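Local coordinates for protein PA4485 (Pseudomonas aeruginosa, PDB 4AVR) that probably acts as a lytic transglycosylase of the RlpA family that cleaves bacterial cell-wall glycan strands, preferring naked strands without stem peptides, at residues 6-11 and 79-84; 39-44 and 52-57; 28-33 and 56-61. All coordinates share one frame; numbering follows the deposited sequence.

Contact 1. Residues 6-11 and 79-84; sequences ASYYGS and LGMIRS
Ala-6, on strand 2-8, meets the end of the Met-81 side chain. Ala-6 CB lies 4.0 Å from Met-81 CE. Met-81 CE also sits 3.5 Å from Ala-6 O. The Met-81 chain is extended at chi2 and then bends at chi3 (-82°), which swings CE toward the strand. The CB of Ser-7 points away from the loop, and its OG is hydrogen-bonded to Asp-70 OD1 on strand 67-71. The family fold is the double-psi beta-barrel, and here one of its strands meets the loop that runs from helix 73-79 to strand 87-93. Gly-80 opens that loop with a Schellman motif. Tyr-8 makes the main contact. With chi1 at 69°, its CG is flanked by both backbone branches, and the ring reaches across to the loop. Ile-82 CD1 lies over one face, toward the rim, 4.2 Å from the centroid of the Tyr-8 ring, in a CH-pi contact. Met-81 O stands at the ring edge, 3.5 Å from Tyr-8 CE2. Tyr-8 OH donates to Ile-82 O over 2.8 Å, in the carbonyl plane and on a lone pair. Ala-76 of helix 73-79 touches Tyr-8, Met-81 and Ile-82. Tyr-8 N is hydrogen-bonded to Ser-11 OG of the second subunit.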
loop_
_atom_site.group_PDB
_atom_site.type_symbol
_atom_site.label_atom_id
_atom_site.label_comp_id
_atom_site.label_asym_id
_atom_site.label_seq_id
_atom_site.Cartn_x
_atom_site.Cartn_y
_atom_site.Cartn_z
ATOM N N ALA A 6 8.572 4.088 -8.647
ATOM C CA ALA A 6 8.529 3.494 -7.302
ATOM C C ALA A 6 7.103 3.549 -6.786
ATOM O O ALA A 6 6.367 4.503 -7.035
ATOM C CB ALA A 6 9.430 4.234 -6.322
ATOM N N SER A 7 6.751 2.528 -6.010
ATOM C CA SER A 7 5.505 2.476 -5.253
ATOM C C SER A 7 5.835 2.184 -3.799
ATOM O O SER A 7 6.991 1.952 -3.467
ATOM C CB SER A 7 4.615 1.351 -5.783
ATOM O OG SER A 7 5.085 0.101 -5.308
ATOM N N TYR A 8 4.804 2.142 -2.947
ATOM C CA TYR A 8 4.996 1.663 -1.584
ATOM C C TYR A 8 3.931 0.659 -1.192
ATOM O O TYR A 8 2.804 0.659 -1.698
ATOM C CB TYR A 8 5.136 2.791 -0.565
ATOM C CG TYR A 8 3.931 3.651 -0.260
ATOM C CD1 TYR A 8 3.051 3.323 0.758
ATOM C CD2 TYR A 8 3.737 4.854 -0.931
ATOM C CE1 TYR A 8 1.994 4.171 1.097
ATOM C CE2 TYR A 8 2.714 5.718 -0.610
ATOM C CZ TYR A 8 1.841 5.365 0.395
ATOM O OH TYR A 8 0.816 6.223 0.744
ATOM N N TYR A 9 4.325 -0.239 -0.301
ATOM C CA TYR A 9 3.440 -1.290 0.191
ATOM C C TYR A 9 2.290 -0.725 1.026
ATOM O O TYR A 9 2.471 0.164 1.844
ATOM C CB TYR A 9 4.192 -2.220 1.124
ATOM C CG TYR A 9 5.194 -3.196 0.541
ATOM C CD1 TYR A 9 6.412 -2.765 0.049
ATOM C CD2 TYR A 9 4.957 -4.567 0.564
ATOM C CE1 TYR A 9 7.358 -3.661 -0.410
ATOM C CE2 TYR A 9 5.906 -5.468 0.119
ATOM C CZ TYR A 9 7.107 -5.008 -0.370
ATOM O OH TYR A 9 8.073 -5.887 -0.804
ATOM N N GLY A 10 1.124 -1.323 0.867
ATOM C CA GLY A 10 0.049 -1.112 1.825
ATOM C C GLY A 10 0.287 -1.852 3.124
ATOM O O GLY A 10 0.946 -2.902 3.172
ATOM N N SER A 11 -0.348 -1.372 4.181
ATOM C CA SER A 11 -0.259 -2.000 5.495
ATOM C C SER A 11 -0.943 -3.333 5.519
ATOM O O SER A 11 -0.685 -4.105 6.452
ATOM C CB SER A 11 -0.985 -1.160 6.561
ATOM O OG SER A 11 -2.362 -1.063 6.258
ATOM N N LEU A 79 11.196 9.476 1.251
ATOM C CA LEU A 79 11.173 9.912 -0.150
ATOM C C LEU A 79 10.137 10.997 -0.424
ATOM O O LEU A 79 10.088 11.529 -1.529
ATOM C CB LEU A 79 10.932 8.709 -1.054
ATOM C CG LEU A 79 12.098 7.731 -1.156
ATOM C CD1 LEU A 79 11.627 6.399 -1.724
ATOM C CD2 LEU A 79 13.218 8.303 -2.006
ATOM N N GLY A 80 9.311 11.335 0.559
ATOM C CA GLY A 80 8.251 12.315 0.359
ATOM C C GLY A 80 7.190 11.897 -0.636
ATOM O O GLY A 80 6.629 12.736 -1.342
ATOM N N MET A 81 6.898 10.601 -0.690
ATOM C CA MET A 81 5.976 10.046 -1.692
ATOM C C MET A 81 4.674 9.479 -1.109
ATOM O O MET A 81 3.923 8.811 -1.819
ATOM C CB MET A 81 6.676 9.014 -2.579
ATOM C CG MET A 81 7.045 7.739 -1.890
ATOM S SD MET A 81 8.009 6.597 -2.908
ATOM C CE MET A 81 6.721 5.826 -3.839
ATOM N N ILE A 82 4.389 9.750 0.157
ATOM C CA ILE A 82 3.185 9.181 0.776
ATOM C C ILE A 82 1.920 9.657 0.062
ATOM O O ILE A 82 1.037 8.846 -0.241
ATOM C CB ILE A 82 3.135 9.482 2.285
ATOM C CG1 ILE A 82 4.238 8.700 3.010
ATOM C CG2 ILE A 82 1.764 9.180 2.874
ATOM C CD1 ILE A 82 3.995 7.197 3.079
ATOM N N ARG A 83 1.819 10.959 -0.185
ATOM C CA ARG A 83 0.625 11.506 -0.833
ATOM C C ARG A 83 0.607 11.261 -2.326
ATOM O O ARG A 83 -0.455 10.994 -2.888
ATOM C CB ARG A 83 0.461 12.991 -0.535
ATOM C CG ARG A 83 0.074 13.246 0.899
ATOM C CD ARG A 83 0.203 14.721 1.258
ATOM N NE ARG A 83 -0.574 15.634 0.416
ATOM C CZ ARG A 83 -0.635 16.954 0.606
ATOM N NH1 ARG A 83 0.040 17.521 1.600
ATOM N NH2 ARG A 83 -1.371 17.717 -0.193
ATOM N N SER A 84 1.760 11.334 -2.993
ATOM C CA SER A 84 1.790 11.077 -4.432
ATOM C C SER A 84 1.543 9.612 -4.753
ATOM O O SER A 84 1.049 9.300 -5.842
ATOM C CB SER A 84 3.104 11.520 -5.058
ATOM O OG SER A 84 4.209 10.810 -4.562
#

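Contact 2. Residues 39-44 and 52-57; sequences GARVRV and SVVVRI
Val-42 and Val-55 form an antiparallel hydrogen-bonded pair, and so do Val-44 and Val-53. Each pair is joined by two backbone bonds, one in each direction; Val-42 N to Val-55 O is 2.9 Å. Two more bonds extend the ladder toward Gly-39. Ile-57 N donates to Ala-40 O, and Gly-39 N reaches Ile-57 O at 2.8 Å, nearly straight at 169°. Arg-41 with Arg-56 and Arg-43 with Val-54 are the non-hydrogen-bonded pairs. Weak CA-H...O contacts support them, such as Arg-41 CA to Val-55 O at 3.3 Å. Strands 41-46 and 52-59 make a beta hairpin within the sheet of the double-psi beta-barrel family, and the N-to-C directions of segments 41-44 and 52-57 make 149°, as in a twisted antiparallel pair. Apolar contacts fill the face that carries Val-42, Val-44, Val-53 and Val-55. Val-42 CG2 meets Ile-57 CG1 at 3.9 Å, and Val-44 CG2 meets Val-55 CG2 at the same distance. On the other face, two arginines lie against Val-54. The Arg-41 chain bends at chi3 (65°), which lays a guanidinium face on Val-54 CG1, 3.7 Å from NH2. Arg-43 NH2 meets Val-54 CG2 obliquely instead. A water links Arg-43 to Ser-52. Arg-43 NE donates to it over 3.1 Å in the guanidinium plane, and Ser-52 OG bonds to it at 3.0 Å.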
loop_
_atom_site.group_PDB
_atom_site.type_symbol
_atom_site.label_atom_id
_atom_site.label_comp_id
_atom_site.label_asym_id
_atom_site.label_seq_id
_atom_site.Cartn_x
_atom_site.Cartn_y
_atom_site.Cartn_z
ATOM N N GLY A 39 19.281 -8.474 0.594
ATOM C CA GLY A 39 20.270 -7.817 1.418
ATOM C C GLY A 39 20.998 -6.691 0.710
ATOM O O GLY A 39 21.670 -5.892 1.357
ATOM N N ALA A 40 20.885 -6.620 -0.614
ATOM C CA ALA A 40 21.520 -5.544 -1.377
ATOM C C ALA A 40 21.009 -4.187 -0.901
ATOM O O ALA A 40 19.823 -4.005 -0.683
ATOM C CB ALA A 40 21.251 -5.700 -2.868
ATOM N N ARG A 41 21.931 -3.245 -0.740
ATOM C CA ARG A 41 21.604 -1.861 -0.393
ATOM C C ARG A 41 21.495 -1.025 -1.662
ATOM O O ARG A 41 22.352 -1.099 -2.538
ATOM C CB ARG A 41 22.653 -1.257 0.560
ATOM C CG ARG A 41 22.662 -1.899 1.939
ATOM C CD ARG A 41 23.746 -1.384 2.874
ATOM N NE ARG A 41 23.598 0.028 3.255
ATOM C CZ ARG A 41 24.406 1.024 2.883
ATOM N NH1 ARG A 41 25.445 0.806 2.087
ATOM N NH2 ARG A 41 24.163 2.254 3.315
ATOM N N VAL A 42 20.446 -0.210 -1.727
ATOM C CA VAL A 42 20.137 0.584 -2.893
ATOM C C VAL A 42 19.789 2.004 -2.470
ATOM O O VAL A 42 18.920 2.194 -1.616
ATOM C CB VAL A 42 18.928 -0.034 -3.624
ATOM C CG1 VAL A 42 18.553 0.762 -4.868
ATOM C CG2 VAL A 42 19.193 -1.499 -3.986
ATOM N N ARG A 43 20.456 2.999 -3.063
ATOM C CA ARG A 43 20.051 4.388 -2.889
ATOM C C ARG A 43 18.948 4.718 -3.891
ATOM O O ARG A 43 19.129 4.559 -5.097
ATOM C CB ARG A 43 21.214 5.356 -3.060
ATOM C CG ARG A 43 20.802 6.803 -2.778
ATOM C CD ARG A 43 21.995 7.743 -2.639
ATOM N NE ARG A 43 22.540 7.629 -1.276
ATOM C CZ ARG A 43 23.771 7.250 -0.918
ATOM N NH1 ARG A 43 24.724 6.972 -1.811
ATOM N NH2 ARG A 43 24.057 7.183 0.382
ATOM N N VAL A 44 17.822 5.185 -3.369
ATOM C CA VAL A 44 16.662 5.550 -4.162
ATOM C C VAL A 44 16.496 7.066 -4.071
ATOM O O VAL A 44 16.442 7.605 -2.972
ATOM C CB VAL A 44 15.396 4.865 -3.614
ATOM C CG1 VAL A 44 14.194 5.209 -4.472
ATOM C CG2 VAL A 44 15.606 3.365 -3.522
ATOM N N SER A 52 16.284 11.465 -1.045
ATOM C CA SER A 52 16.854 10.135 -1.209
ATOM C C SER A 52 16.890 9.372 0.098
ATOM O O SER A 52 16.956 9.949 1.185
ATOM C CB SER A 52 18.256 10.202 -1.807
ATOM O OG SER A 52 19.191 10.748 -0.919
ATOM N N VAL A 53 16.810 8.051 -0.037
ATOM C CA VAL A 53 16.944 7.111 1.079
ATOM C C VAL A 53 17.755 5.915 0.614
ATOM O O VAL A 53 17.942 5.714 -0.584
ATOM C CB VAL A 53 15.582 6.608 1.604
ATOM C CG1 VAL A 53 14.712 7.765 2.080
ATOM C CG2 VAL A 53 14.862 5.779 0.571
ATOM N N VAL A 54 18.220 5.114 1.573
ATOM C CA VAL A 54 18.842 3.822 1.279
ATOM C C VAL A 54 17.934 2.727 1.825
ATOM O O VAL A 54 17.515 2.769 2.991
ATOM C CB VAL A 54 20.247 3.726 1.881
ATOM C CG1 VAL A 54 20.836 2.345 1.635
ATOM C CG2 VAL A 54 21.149 4.792 1.275
ATOM N N VAL A 55 17.608 1.775 0.960
ATOM C CA VAL A 55 16.798 0.617 1.340
ATOM C C VAL A 55 17.579 -0.666 1.118
ATOM O O VAL A 55 18.577 -0.698 0.397
ATOM C CB VAL A 55 15.470 0.564 0.555
ATOM C CG1 VAL A 55 14.570 1.746 0.914
ATOM C CG2 VAL A 55 15.722 0.475 -0.950
ATOM N N ARG A 56 17.105 -1.718 1.784
ATOM C CA ARG A 56 17.662 -3.063 1.691
ATOM C C ARG A 56 16.642 -3.951 0.983
ATOM O O ARG A 56 15.464 -3.969 1.358
ATOM C CB ARG A 56 17.886 -3.547 3.140
ATOM C CG ARG A 56 18.354 -4.963 3.339
ATOM C CD ARG A 56 18.611 -5.211 4.822
ATOM N NE ARG A 56 17.430 -5.070 5.697
ATOM C CZ ARG A 56 16.561 -6.045 5.941
ATOM N NH1 ARG A 56 16.704 -7.244 5.384
ATOM N NH2 ARG A 56 15.547 -5.836 6.763
ATOM N N ILE A 57 17.067 -4.714 -0.027
ATOM C CA ILE A 57 16.161 -5.562 -0.796
ATOM C C ILE A 57 15.801 -6.817 0.015
ATOM O O ILE A 57 16.686 -7.554 0.459
ATOM C CB ILE A 57 16.769 -5.969 -2.162
ATOM C CG1 ILE A 57 17.148 -4.709 -2.968
ATOM C CG2 ILE A 57 15.824 -6.897 -2.920
ATOM C CD1 ILE A 57 16.019 -3.700 -3.155
HETATM O O HOH W 1 20.431 8.622 0.774
#

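Contact 3. Residues 28-33 and 56-61; sequences AMTAAH and RINDRG
Thr-30 and Arg-56 lie side by side on a parallel strand pair and point the same way. The N-to-C directions of strands 30-32 and 56-59 make 55°. Thr-30 CG2 sits over one face of the Arg-56 guanidinium, 3.4 Å from NH2. The charge of that group is met by a salt bridge from NH1 to Glu-22. The backbone bonds alternate as in a parallel ladder. Arg-56 N donates to Met-29 O, and Ala-31 N donates to Arg-56 O over 3.0 Å. The second bond is bent (138° at H), with its donor above the carbonyl plane. Asn-58 N then gives a straighter bond to Ala-31 O at 2.9 Å. Beyond it, His-33 N donates to Asp-59 O. Ile-57 CD1 packs on Ala-31 CB and lies 3.9 Å from His-33 CB.

Several side-chain polar groups have partners too. A water joins Thr-30 OG1, at 2.9 Å, to Asn-58 ND2, which donates to it over 3.2 Å. Asn-58 ND2 also bonds to Glu-22. Arg-60 bends at chi2 (-63°) and brings NH1 to His-33 O at 2.9 Å. That oxygen lies in the guanidinium plane, while NH1 stands above the carbonyl plane. Arg-60 NH1 bonds to Leu-36 O as well. His-33 ND1 is bonded to the backbone N of Thr-35 and of Leu-36. Asp-59 OD2 takes the Tyr-9 hydroxyl, and OD1 bonds to the backbone N of Ala-19. Arg-12 of the second subunit bonds to Arg-60 O. This parallel pairing joins strand 30-32 to strand 52-59 within the double-psi beta-barrel, the fold of the RlpA family.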
loop_
_atom_site.group_PDB
_atom_site.type_symbol
_atom_site.label_atom_id
_atom_site.label_comp_id
_atom_site.label_asym_id
_atom_site.label_seq_id
_atom_site.Cartn_x
_atom_site.Cartn_y
_atom_site.Cartn_z
ATOM N N ALA A 28 10.522 -0.834 8.698
ATOM C CA ALA A 28 11.856 -1.169 8.202
ATOM C C ALA A 28 12.158 -0.320 6.963
ATOM O O ALA A 28 11.255 0.273 6.386
ATOM C CB ALA A 28 11.928 -2.647 7.868
ATOM N N MET A 29 13.424 -0.275 6.562
ATOM C CA MET A 29 13.843 0.409 5.332
ATOM C C MET A 29 14.139 -0.637 4.272
ATOM O O MET A 29 15.289 -0.884 3.911
ATOM C CB MET A 29 15.056 1.281 5.591
ATOM C CG MET A 29 14.720 2.488 6.460
ATOM S SD MET A 29 13.637 3.683 5.645
ATOM C CE MET A 29 14.731 4.413 4.446
ATOM N N THR A 30 13.080 -1.260 3.783
ATOM C CA THR A 30 13.178 -2.408 2.896
ATOM C C THR A 30 12.462 -2.124 1.588
ATOM O O THR A 30 11.655 -1.183 1.473
ATOM C CB THR A 30 12.611 -3.687 3.551
ATOM O OG1 THR A 30 11.280 -3.441 4.017
ATOM C CG2 THR A 30 13.471 -4.107 4.732
ATOM N N ALA A 31 12.756 -2.961 0.593
ATOM C CA ALA A 31 12.170 -2.819 -0.720
ATOM C C ALA A 31 12.181 -4.122 -1.506
ATOM O O ALA A 31 12.937 -5.052 -1.228
ATOM C CB ALA A 31 12.890 -1.729 -1.513
ATOM N N ALA A 32 11.326 -4.147 -2.520
ATOM C CA ALA A 32 11.237 -5.208 -3.512
ATOM C C ALA A 32 11.902 -4.798 -4.806
ATOM O O ALA A 32 11.712 -3.674 -5.267
ATOM C CB ALA A 32 9.782 -5.540 -3.801
ATOM N N HIS A 33 12.630 -5.731 -5.414
ATOM C CA HIS A 33 13.260 -5.541 -6.713
ATOM C C HIS A 33 13.255 -6.877 -7.414
ATOM O O HIS A 33 13.302 -7.920 -6.764
ATOM C CB HIS A 33 14.680 -5.018 -6.520
ATOM C CG HIS A 33 15.372 -4.626 -7.802
ATOM N ND1 HIS A 33 16.118 -5.495 -8.533
ATOM C CD2 HIS A 33 15.399 -3.416 -8.467
ATOM C CE1 HIS A 33 16.602 -4.850 -9.603
ATOM N NE2 HIS A 33 16.164 -3.585 -9.570
ATOM N N ARG A 56 17.105 -1.718 1.784
ATOM C CA ARG A 56 17.662 -3.063 1.691
ATOM C C ARG A 56 16.642 -3.951 0.983
ATOM O O ARG A 56 15.464 -3.969 1.358
ATOM C CB ARG A 56 17.886 -3.547 3.140
ATOM C CG ARG A 56 18.354 -4.963 3.339
ATOM C CD ARG A 56 18.611 -5.211 4.822
ATOM N NE ARG A 56 17.430 -5.070 5.697
ATOM C CZ ARG A 56 16.561 -6.045 5.941
ATOM N NH1 ARG A 56 16.704 -7.244 5.384
ATOM N NH2 ARG A 56 15.547 -5.836 6.763
ATOM N N ILE A 57 17.067 -4.714 -0.027
ATOM C CA ILE A 57 16.161 -5.562 -0.796
ATOM C C ILE A 57 15.801 -6.817 0.015
ATOM O O ILE A 57 16.686 -7.554 0.459
ATOM C CB ILE A 57 16.769 -5.969 -2.162
ATOM C CG1 ILE A 57 17.148 -4.709 -2.968
ATOM C CG2 ILE A 57 15.824 -6.897 -2.920
ATOM C CD1 ILE A 57 16.019 -3.700 -3.155
ATOM N N ASN A 58 14.512 -7.056 0.192
ATOM C CA ASN A 58 14.050 -8.263 0.888
ATOM C C ASN A 58 12.833 -8.914 0.241
ATOM O O ASN A 58 12.219 -9.770 0.855
ATOM C CB ASN A 58 13.818 -8.004 2.391
ATOM C CG ASN A 58 12.522 -7.285 2.656
ATOM O OD1 ASN A 58 11.905 -6.754 1.736
ATOM N ND2 ASN A 58 12.089 -7.276 3.922
ATOM N N ASP A 59 12.491 -8.539 -0.990
ATOM C CA ASP A 59 11.287 -9.072 -1.610
ATOM C C ASP A 59 11.397 -9.002 -3.125
ATOM O O ASP A 59 12.265 -8.309 -3.663
ATOM C CB ASP A 59 10.051 -8.295 -1.120
ATOM C CG ASP A 59 8.747 -9.089 -1.191
ATOM O OD1 ASP A 59 8.739 -10.277 -1.572
ATOM O OD2 ASP A 59 7.703 -8.497 -0.833
ATOM N N ARG A 60 10.502 -9.735 -3.779
ATOM C CA ARG A 60 10.340 -9.732 -5.215
ATOM C C ARG A 60 9.075 -8.975 -5.590
ATOM O O ARG A 60 8.425 -8.357 -4.753
ATOM C CB ARG A 60 10.370 -11.180 -5.751
ATOM C CG ARG A 60 11.686 -11.895 -5.477
ATOM C CD ARG A 60 12.842 -11.223 -6.191
ATOM N NE ARG A 60 14.124 -11.822 -5.843
ATOM C CZ ARG A 60 15.264 -11.136 -5.721
ATOM N NH1 ARG A 60 15.292 -9.821 -5.925
ATOM N NH2 ARG A 60 16.393 -11.749 -5.372
ATOM N N GLY A 61 8.763 -9.004 -6.879
ATOM C CA GLY A 61 8.091 -7.880 -7.521
ATOM C C GLY A 61 9.123 -6.779 -7.762
ATOM O O GLY A 61 10.289 -6.931 -7.442
HETATM O O HOH W 2 10.113 -5.516 5.686
#

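How the contacts relate
From the N terminus, strand 2-8 enters contact 1, whose loop closes only at residues 79-84, just before strand 87-93. Contacts 2 and 3 are both nested inside that loop. Contact 3 opens next, at 28-33. Contact 2 opens at 39-44, and closes the short hairpin at 52-57. The same strand, through the overlapping residues 56-61, closes contact 3. The two share Arg-56 and Ile-57, so strand 52-59 has strand 41-46 on one side and strand 30-32 on the other. Leu-79 packs contact 1 against contact 2 at Val-44 and Val-53. Tyr-9 packs on Ala-32 and so bridges contacts 1 and 3. Contacts 1 and 3 both touch the second subunit.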